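Local coordinates for protein beta-glucuronidase (uncultured Clostridium sp., PDB 6U7J) that hydrolyses beta-D-glucuronides and, as a gut microbial glycosyl hydrolase of family 2, probably reactivates estrogens by removing their glucuronic acid, at residues V464-G472 and I483-W494; R97-A105 and F179-P187. All blocks are in the same frame, centred on the assembly; numbering follows the deposited sequence.

Contact 1: V464-G472 and I483-W494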
loop_
_atom_site.group_PDB
_atom_site.type_symbol
_atom_site.label_atom_id
_atom_site.label_comp_id
_atom_site.label_asym_id
_atom_site.label_seq_id
_atom_site.Cartn_x
_atom_site.Cartn_y
_atom_site.Cartn_z
ATOM N N VAL B 464 12.390 40.164 3.679
ATOM C CA VAL B 464 11.142 39.410 3.718
ATOM C C VAL B 464 11.175 38.534 4.954
ATOM O O VAL B 464 12.230 37.997 5.312
ATOM C CB VAL B 464 10.951 38.557 2.442
ATOM C CG1 VAL B 464 9.723 37.642 2.568
ATOM C CG2 VAL B 464 10.824 39.449 1.225
ATOM N N VAL B 465 10.035 38.411 5.628
ATOM C CA VAL B 465 9.912 37.498 6.767
ATOM C C VAL B 465 9.345 36.176 6.271
ATOM O O VAL B 465 8.306 36.145 5.587
ATOM C CB VAL B 465 9.031 38.110 7.870
ATOM C CG1 VAL B 465 8.739 37.067 8.954
ATOM C CG2 VAL B 465 9.703 39.324 8.466
ATOM N N CYS B 466 10.021 35.085 6.620
ATOM C CA CYS B 466 9.688 33.740 6.153
ATOM C C CYS B 466 9.448 32.872 7.383
ATOM O O CYS B 466 10.329 32.773 8.246
ATOM C CB CYS B 466 10.832 33.183 5.305
ATOM S SG CYS B 466 10.964 33.935 3.671
ATOM N N ILE B 467 8.272 32.258 7.481
ATOM C CA ILE B 467 7.935 31.457 8.652
ATOM C C ILE B 467 7.562 30.040 8.232
ATOM O O ILE B 467 6.881 29.827 7.220
ATOM C CB ILE B 467 6.805 32.099 9.494
ATOM C CG1 ILE B 467 5.463 32.071 8.747
ATOM C CG2 ILE B 467 7.181 33.531 9.865
ATOM C CD1 ILE B 467 4.297 32.572 9.571
ATOM N N ASN B 468 8.041 29.073 9.014
ATOM C CA ASN B 468 7.707 27.664 8.869
ATOM C C ASN B 468 6.673 27.324 9.937
ATOM O O ASN B 468 6.969 27.388 11.135
ATOM C CB ASN B 468 8.949 26.784 9.027
ATOM C CG ASN B 468 9.936 26.932 7.869
ATOM O OD1 ASN B 468 9.660 27.611 6.877
ATOM N ND2 ASN B 468 11.091 26.281 7.991
ATOM N N ARG B 469 5.468 26.965 9.512
ATOM C CA ARG B 469 4.353 26.861 10.440
ATOM C C ARG B 469 3.544 25.624 10.107
ATOM O O ARG B 469 3.138 25.443 8.957
ATOM C CB ARG B 469 3.466 28.111 10.375
ATOM C CG ARG B 469 4.012 29.284 11.195
ATOM C CD ARG B 469 4.133 28.880 12.641
ATOM N NE ARG B 469 4.727 29.890 13.507
ATOM C CZ ARG B 469 5.975 29.831 13.963
ATOM N NH1 ARG B 469 6.767 28.821 13.604
ATOM N NH2 ARG B 469 6.436 30.770 14.787
ATOM N N TYR B 470 3.299 24.793 11.114
ATOM C CA TYR B 470 2.657 23.503 10.935
ATOM C C TYR B 470 1.467 23.372 11.872
ATOM O O TYR B 470 1.321 22.401 12.625
ATOM C CB TYR B 470 3.653 22.376 11.162
ATOM C CG TYR B 470 4.741 22.299 10.134
ATOM C CD1 TYR B 470 4.553 21.581 8.968
ATOM C CD2 TYR B 470 5.969 22.931 10.333
ATOM C CE1 TYR B 470 5.538 21.474 8.027
ATOM C CE2 TYR B 470 6.990 22.828 9.383
ATOM C CZ TYR B 470 6.757 22.096 8.231
ATOM O OH TYR B 470 7.717 21.970 7.267
ATOM N N PHE B 471 0.605 24.382 11.848
ATOM C CA PHE B 471 -0.664 24.262 12.538
ATOM C C PHE B 471 -1.469 23.125 11.925
ATOM O O PHE B 471 -1.525 22.968 10.704
ATOM C CB PHE B 471 -1.416 25.588 12.470
ATOM C CG PHE B 471 -0.746 26.698 13.257
ATOM C CD1 PHE B 471 -0.611 26.606 14.635
ATOM C CD2 PHE B 471 -0.246 27.817 12.620
ATOM C CE1 PHE B 471 0.005 27.624 15.364
ATOM C CE2 PHE B 471 0.365 28.836 13.343
ATOM C CZ PHE B 471 0.484 28.741 14.711
ATOM N N GLY B 472 -2.078 22.316 12.784
ATOM C CA GLY B 472 -2.721 21.089 12.355
ATOM C C GLY B 472 -1.797 19.887 12.272
ATOM O O GLY B 472 -2.269 18.786 11.955
ATOM N N ILE B 483 -6.848 25.309 12.796
ATOM C CA ILE B 483 -5.769 25.677 11.876
ATOM C C ILE B 483 -5.931 27.118 11.409
ATOM O O ILE B 483 -5.036 27.951 11.590
ATOM C CB ILE B 483 -5.723 24.719 10.671
ATOM C CG1 ILE B 483 -5.469 23.278 11.115
ATOM C CG2 ILE B 483 -4.642 25.179 9.665
ATOM C CD1 ILE B 483 -5.527 22.306 9.964
ATOM N N TYR B 484 -7.054 27.416 10.762
ATOM C CA TYR B 484 -7.270 28.754 10.221
ATOM C C TYR B 484 -7.119 29.848 11.273
ATOM O O TYR B 484 -6.382 30.817 11.016
ATOM C CB TYR B 484 -8.637 28.810 9.529
ATOM C CG TYR B 484 -9.238 30.197 9.498
ATOM C CD1 TYR B 484 -8.679 31.194 8.707
ATOM C CD2 TYR B 484 -10.364 30.508 10.263
ATOM C CE1 TYR B 484 -9.216 32.463 8.666
ATOM C CE2 TYR B 484 -10.916 31.775 10.238
ATOM C CZ TYR B 484 -10.331 32.755 9.435
ATOM O OH TYR B 484 -10.860 34.028 9.385
ATOM N N PRO B 485 -7.754 29.774 12.451
ATOM C CA PRO B 485 -7.518 30.825 13.457
ATOM C C PRO B 485 -6.068 30.934 13.882
ATOM O O PRO B 485 -5.548 32.051 14.009
ATOM C CB PRO B 485 -8.408 30.391 14.632
ATOM C CG PRO B 485 -9.418 29.523 14.040
ATOM C CD PRO B 485 -8.750 28.797 12.924
ATOM N N SER B 486 -5.399 29.799 14.125
ATOM C CA SER B 486 -4.032 29.857 14.628
ATOM C C SER B 486 -3.097 30.525 13.632
ATOM O O SER B 486 -2.229 31.313 14.021
ATOM C CB SER B 486 -3.530 28.457 14.971
ATOM O OG SER B 486 -4.287 27.918 16.029
ATOM N N LEU B 487 -3.242 30.212 12.346
ATOM C CA LEU B 487 -2.309 30.764 11.374
ATOM C C LEU B 487 -2.598 32.237 11.115
ATOM O O LEU B 487 -1.664 33.044 11.030
ATOM C CB LEU B 487 -2.347 29.966 10.070
ATOM C CG LEU B 487 -1.224 30.395 9.115
ATOM C CD1 LEU B 487 0.154 30.096 9.702
ATOM C CD2 LEU B 487 -1.362 29.778 7.731
ATOM N N LYS B 488 -3.880 32.610 10.991
ATOM C CA LYS B 488 -4.222 34.018 10.804
ATOM C C LYS B 488 -3.671 34.864 11.942
ATOM O O LYS B 488 -3.047 35.906 11.710
ATOM C CB LYS B 488 -5.732 34.203 10.701
ATOM C CG LYS B 488 -6.154 35.600 10.231
ATOM C CD LYS B 488 -7.685 35.691 10.161
ATOM C CE LYS B 488 -8.181 37.124 9.919
ATOM N NZ LYS B 488 -7.368 37.777 8.873
ATOM N N THR B 489 -3.864 34.409 13.179
ATOM C CA THR B 489 -3.360 35.149 14.330
ATOM C C THR B 489 -1.842 35.261 14.284
ATOM O O THR B 489 -1.276 36.338 14.506
ATOM C CB THR B 489 -3.800 34.463 15.623
ATOM O OG1 THR B 489 -5.222 34.558 15.755
ATOM C CG2 THR B 489 -3.143 35.116 16.824
ATOM N N ASP B 490 -1.161 34.152 13.989
ATOM C CA ASP B 490 0.294 34.197 13.955
ATOM C C ASP B 490 0.783 35.088 12.821
ATOM O O ASP B 490 1.691 35.902 13.014
ATOM C CB ASP B 490 0.864 32.781 13.832
ATOM C CG ASP B 490 2.309 32.693 14.297
ATOM O OD1 ASP B 490 2.580 32.983 15.481
ATOM O OD2 ASP B 490 3.178 32.348 13.470
ATOM N N LEU B 491 0.178 34.961 11.638
ATOM C CA LEU B 491 0.558 35.800 10.509
ATOM C C LEU B 491 0.494 37.276 10.873
ATOM O O LEU B 491 1.398 38.052 10.531
ATOM C CB LEU B 491 -0.369 35.524 9.321
ATOM C CG LEU B 491 -0.167 34.228 8.550
ATOM C CD1 LEU B 491 -1.250 34.105 7.488
ATOM C CD2 LEU B 491 1.229 34.221 7.935
ATOM N N ILE B 492 -0.571 37.681 11.570
ATOM C CA ILE B 492 -0.762 39.097 11.853
ATOM C C ILE B 492 0.266 39.578 12.874
ATOM O O ILE B 492 0.775 40.702 12.772
ATOM C CB ILE B 492 -2.211 39.360 12.301
ATOM C CG1 ILE B 492 -3.175 39.110 11.135
ATOM C CG2 ILE B 492 -2.370 40.794 12.783
ATOM C CD1 ILE B 492 -4.637 39.156 11.536
ATOM N N LYS B 493 0.614 38.727 13.849
ATOM C CA LYS B 493 1.661 39.088 14.806
ATOM C C LYS B 493 3.017 39.284 14.119
ATOM O O LYS B 493 3.761 40.212 14.460
ATOM C CB LYS B 493 1.756 38.031 15.911
ATOM C CG LYS B 493 0.485 37.954 16.758
ATOM C CD LYS B 493 0.686 37.259 18.101
ATOM C CE LYS B 493 1.083 35.807 17.930
ATOM N NZ LYS B 493 0.923 35.021 19.194
ATOM N N TRP B 494 3.353 38.436 13.140
ATOM C CA TRP B 494 4.627 38.596 12.430
ATOM C C TRP B 494 4.650 39.897 11.628
ATOM O O TRP B 494 5.686 40.571 11.541
ATOM C CB TRP B 494 4.885 37.398 11.503
ATOM C CG TRP B 494 5.346 36.134 12.197
ATOM C CD1 TRP B 494 4.588 35.040 12.489
ATOM C CD2 TRP B 494 6.669 35.842 12.670
ATOM N NE1 TRP B 494 5.351 34.086 13.120
ATOM C CE2 TRP B 494 6.633 34.554 13.241
ATOM C CE3 TRP B 494 7.881 36.548 12.670
ATOM C CZ2 TRP B 494 7.757 33.953 13.808
ATOM C CZ3 TRP B 494 8.998 35.951 13.234
ATOM C CH2 TRP B 494 8.928 34.667 13.794
HETATM O O HOH W 1 4.786 32.636 16.434
#
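Ile467 and Arg469 meet Trp494 and Asp490 where strand 465-468 of the TIM barrel packs against helix 480-498, the helix of a beta-alpha-beta unit that returns to strand 502-506. The short axes run 10.6 Å apart with their N-to-C directions at 151°, the near-antiparallel course of a helix laid back over the strand it follows. Both branches of Ile467 touch the indole of Trp494. CG2 stands over its face, 3.6 Å from the centroid of the five-membered ring and 12° off its normal, a CH-pi contact. CG1 lies between the backbone N and the carbonyl carbon (chi1 68°), which places Ile467 CD1 between Trp494 CD1 and Leu491 CD2, 3.8 Å from each. Val465 CG1 extends this apolar layer to Trp494 CE3.

Beyond the strand the chemistry becomes polar. Arg469 bends at chi2 and forms a salt bridge from NE to Asp490 OD2 at 2.9 Å. Trp494 NE1 donates to the same Asp490 OD2 at 2.8 Å from within its ring plane, and the two donors reach OD2 from opposite faces of the carboxylate, which should restrain the rotation of that group. The guanidinium and the indole N-H would be expected to favour a charged Asp490. The guanidinium is itself anchored, since NH1 and NH2 also bond to the carbonyls of Asn450 and Val451.

Further along, Phe471 lies against the helix. Ser486 CB sits over one face of its ring, 3.6 Å from the centroid, while Ser486 OG turns back to the Arg482 carbonyl. Leu487 CD1 comes in at the ring edge, 3.7 Å from Phe471 CD2, and Gly472 CA rests 3.7 Å from Ile483 CG1.

Contact 2: R97-A105 and F179-P187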
loop_
_atom_site.group_PDB
_atom_site.type_symbol
_atom_site.label_atom_id
_atom_site.label_comp_id
_atom_site.label_asym_id
_atom_site.label_seq_id
_atom_site.Cartn_x
_atom_site.Cartn_y
_atom_site.Cartn_z
ATOM N N ARG B 97 37.462 19.898 -12.047
ATOM C CA ARG B 97 36.323 20.469 -11.341
ATOM C C ARG B 97 35.465 19.386 -10.701
ATOM O O ARG B 97 35.083 18.416 -11.362
ATOM C CB ARG B 97 35.443 21.306 -12.262
ATOM C CG ARG B 97 34.201 21.716 -11.514
ATOM C CD ARG B 97 33.380 22.676 -12.244
ATOM N NE ARG B 97 34.024 23.979 -12.322
ATOM C CZ ARG B 97 33.355 25.117 -12.226
ATOM N NH1 ARG B 97 32.034 25.080 -12.019
ATOM N NH2 ARG B 97 34.003 26.270 -12.329
ATOM N N PHE B 98 35.134 19.583 -9.429
ATOM C CA PHE B 98 34.104 18.812 -8.745
ATOM C C PHE B 98 32.889 19.706 -8.547
ATOM O O PHE B 98 33.008 20.802 -7.981
ATOM C CB PHE B 98 34.616 18.288 -7.412
ATOM C CG PHE B 98 35.705 17.256 -7.552
ATOM C CD1 PHE B 98 37.033 17.642 -7.702
ATOM C CD2 PHE B 98 35.395 15.900 -7.543
ATOM C CE1 PHE B 98 38.030 16.696 -7.842
ATOM C CE2 PHE B 98 36.392 14.944 -7.669
ATOM C CZ PHE B 98 37.707 15.343 -7.832
ATOM N N GLY B 99 31.726 19.240 -9.019
ATOM C CA GLY B 99 30.498 19.984 -8.774
ATOM C C GLY B 99 30.186 20.069 -7.296
ATOM O O GLY B 99 29.698 21.095 -6.804
ATOM N N SER B 100 30.485 18.995 -6.567
ATOM C CA SER B 100 30.391 18.961 -5.118
ATOM C C SER B 100 30.875 17.602 -4.624
ATOM O O SER B 100 30.795 16.606 -5.346
ATOM C CB SER B 100 28.954 19.219 -4.641
ATOM O OG SER B 100 28.141 18.095 -4.888
ATOM N N VAL B 101 31.400 17.577 -3.405
ATOM C CA VAL B 101 31.754 16.365 -2.675
ATOM C C VAL B 101 31.226 16.563 -1.267
ATOM O O VAL B 101 31.554 17.562 -0.621
ATOM C CB VAL B 101 33.276 16.111 -2.652
ATOM C CG1 VAL B 101 33.618 14.975 -1.701
ATOM C CG2 VAL B 101 33.797 15.821 -4.046
ATOM N N THR B 102 30.407 15.629 -0.791
ATOM C CA THR B 102 29.629 15.804 0.431
ATOM C C THR B 102 30.167 14.888 1.520
ATOM O O THR B 102 30.048 13.662 1.407
ATOM C CB THR B 102 28.163 15.481 0.148
ATOM O OG1 THR B 102 27.752 16.168 -1.040
ATOM C CG2 THR B 102 27.279 15.859 1.319
ATOM N N HIS B 103 30.709 15.457 2.600
ATOM C CA HIS B 103 30.776 16.891 2.872
ATOM C C HIS B 103 32.172 17.467 2.660
ATOM O O HIS B 103 32.322 18.634 2.295
ATOM C CB HIS B 103 30.377 17.169 4.319
ATOM C CG HIS B 103 28.933 16.903 4.617
ATOM N ND1 HIS B 103 27.935 17.806 4.315
ATOM C CD2 HIS B 103 28.324 15.850 5.212
ATOM C CE1 HIS B 103 26.773 17.323 4.713
ATOM N NE2 HIS B 103 26.979 16.136 5.259
ATOM N N HIS B 104 33.183 16.636 2.911
ATOM C CA HIS B 104 34.584 17.040 2.944
ATOM C C HIS B 104 35.389 16.219 1.948
ATOM O O HIS B 104 35.161 15.015 1.803
ATOM C CB HIS B 104 35.169 16.851 4.352
ATOM C CG HIS B 104 34.309 17.418 5.436
ATOM N ND1 HIS B 104 33.991 18.757 5.510
ATOM C CD2 HIS B 104 33.689 16.825 6.484
ATOM C CE1 HIS B 104 33.218 18.965 6.560
ATOM N NE2 HIS B 104 33.016 17.809 7.166
ATOM N N ALA B 105 36.346 16.865 1.275
ATOM C CA ALA B 105 37.117 16.204 0.231
ATOM C C ALA B 105 38.614 16.408 0.428
ATOM O O ALA B 105 39.068 17.491 0.809
ATOM C CB ALA B 105 36.723 16.716 -1.157
ATOM N N PHE B 179 18.275 12.909 5.580
ATOM C CA PHE B 179 19.323 11.912 5.762
ATOM C C PHE B 179 20.690 12.480 5.366
ATOM O O PHE B 179 20.824 13.170 4.352
ATOM C CB PHE B 179 18.997 10.662 4.933
ATOM C CG PHE B 179 19.855 9.479 5.262
ATOM C CD1 PHE B 179 21.050 9.257 4.575
ATOM C CD2 PHE B 179 19.495 8.612 6.269
ATOM C CE1 PHE B 179 21.861 8.179 4.884
ATOM C CE2 PHE B 179 20.309 7.510 6.592
ATOM C CZ PHE B 179 21.496 7.303 5.901
ATOM N N ASN B 180 21.716 12.190 6.171
ATOM C CA ASN B 180 23.054 12.736 5.914
ATOM C C ASN B 180 23.777 11.916 4.842
ATOM O O ASN B 180 24.802 11.280 5.091
ATOM C CB ASN B 180 23.867 12.809 7.203
ATOM C CG ASN B 180 25.110 13.712 7.069
ATOM O OD1 ASN B 180 25.092 14.713 6.342
ATOM N ND2 ASN B 180 26.184 13.351 7.762
ATOM N N TYR B 181 23.208 11.942 3.628
ATOM C CA TYR B 181 23.797 11.251 2.484
ATOM C C TYR B 181 25.188 11.793 2.187
ATOM O O TYR B 181 25.440 12.997 2.294
ATOM C CB TYR B 181 22.949 11.438 1.230
ATOM C CG TYR B 181 21.696 10.588 1.129
ATOM C CD1 TYR B 181 21.774 9.207 0.963
ATOM C CD2 TYR B 181 20.439 11.179 1.160
ATOM C CE1 TYR B 181 20.650 8.443 0.861
ATOM C CE2 TYR B 181 19.278 10.409 1.057
ATOM C CZ TYR B 181 19.399 9.045 0.907
ATOM O OH TYR B 181 18.278 8.284 0.788
ATOM N N SER B 182 26.071 10.906 1.746
ATOM C CA SER B 182 27.444 11.268 1.452
ATOM C C SER B 182 27.855 10.630 0.136
ATOM O O SER B 182 27.302 9.605 -0.277
ATOM C CB SER B 182 28.371 10.827 2.588
ATOM O OG SER B 182 29.699 11.253 2.365
ATOM N N GLY B 183 28.821 11.251 -0.523
ATOM C CA GLY B 183 29.383 10.736 -1.756
ATOM C C GLY B 183 29.741 11.876 -2.690
ATOM O O GLY B 183 29.881 13.016 -2.266
ATOM N N ILE B 184 29.894 11.550 -3.971
ATOM C CA ILE B 184 30.174 12.528 -5.015
ATOM C C ILE B 184 28.868 12.743 -5.771
ATOM O O ILE B 184 28.525 11.980 -6.676
ATOM C CB ILE B 184 31.308 12.066 -5.937
ATOM C CG1 ILE B 184 32.573 11.768 -5.111
ATOM C CG2 ILE B 184 31.611 13.117 -7.003
ATOM C CD1 ILE B 184 33.761 11.265 -5.940
ATOM N N HIS B 185 28.150 13.813 -5.427
ATOM C CA HIS B 185 26.767 14.004 -5.848
ATOM C C HIS B 185 26.604 14.697 -7.191
ATOM O O HIS B 185 25.491 14.674 -7.740
ATOM C CB HIS B 185 26.009 14.811 -4.792
ATOM C CG HIS B 185 25.786 14.059 -3.521
ATOM N ND1 HIS B 185 25.852 14.657 -2.283
ATOM C CD2 HIS B 185 25.494 12.755 -3.298
ATOM C CE1 HIS B 185 25.590 13.755 -1.351
ATOM N NE2 HIS B 185 25.382 12.590 -1.942
ATOM N N ARG B 186 27.652 15.318 -7.724
ATOM C CA ARG B 186 27.572 16.133 -8.927
ATOM C C ARG B 186 28.713 15.796 -9.872
ATOM O O ARG B 186 29.715 15.204 -9.458
ATOM C CB ARG B 186 27.575 17.624 -8.554
ATOM C CG ARG B 186 26.286 17.986 -7.822
ATOM C CD ARG B 186 26.187 19.425 -7.376
ATOM N NE ARG B 186 25.092 19.556 -6.422
ATOM C CZ ARG B 186 24.927 20.586 -5.606
ATOM N NH1 ARG B 186 25.792 21.602 -5.627
ATOM N NH2 ARG B 186 23.900 20.596 -4.773
ATOM N N PRO B 187 28.560 16.098 -11.165
ATOM C CA PRO B 187 29.548 15.660 -12.163
ATOM C C PRO B 187 30.968 16.087 -11.819
ATOM O O PRO B 187 31.201 17.196 -11.334
ATOM C CB PRO B 187 29.072 16.342 -13.451
ATOM C CG PRO B 187 27.605 16.509 -13.262
ATOM C CD PRO B 187 27.386 16.730 -11.793
HETATM O O HOH W 2 27.702 22.656 -7.558
HETATM O O HOH W 3 25.924 17.939 -3.249
HETATM O O HOH W 4 31.752 16.509 -8.027
#
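Thr102 lays its CB and OG1 against the imidazole of His185, the two side chains crossing at about a right angle. His185 ND1 approaches Thr102 OG1 at 2.7 Å, but the N-H...O angle of 121° makes this a weak bond; the stronger partner of OG1 is the Gly120 carbonyl. Thr102 O receives Ser182 OG at 2.6 Å, in the carbonyl plane, and more weakly Gly183 N. Thr102 N returns a nearly straight bond to Gly183 O at 3.0 Å, completing a single antiparallel hydrogen-bonded bridge within the sugar-binding domain of this family 2 glycosyl hydrolase. Residues 99-103 connect strand 93-98 to strand 104-109, and the touching parts, 97-103 and 180-187, run 175° apart. His103 and His104 both bond to the Gly144 backbone, a classic beta bulge.

A cis peptide joins Thr102 to His103, whose NE2 donates to Asn180 OD1 at 2.6 Å. That bond is almost linear (175°), lands on a lone pair and leaves ring and amide nearly coplanar. At the other end, Arg186 runs extended from CG to NE past Ser100 OG, 3.4 Å from Arg186 CD, and its guanidinium salt-bridges Glu308. A water links Arg186 NH1 to Gly99 O, and Gly99 N bonds to Pro187 O at 3.1 Å.

Overall arrangement
Both contacts are buried, but they lie on opposite sides of the chain's centre, with their own centres 36 Å apart and nearest atoms about 14 Å apart. They share no element: contact 1 joins a barrel strand to the helix that soon follows it, with 10 residues between, whereas contact 2 brings together two largely irregular segments of the sugar-binding domain with 73 residues between. The buried areas are nearly equal, 538 and 548 Å², yet contact 1 relies on apolar branches and aromatic faces with one salt bridge, and contact 2 on backbone carbonyls, hydroxyls, imidazoles and waters. Contact 2 also reaches the barrel domain: the Tyr181 hydroxyl, held by Asp63, also bonds Arg575.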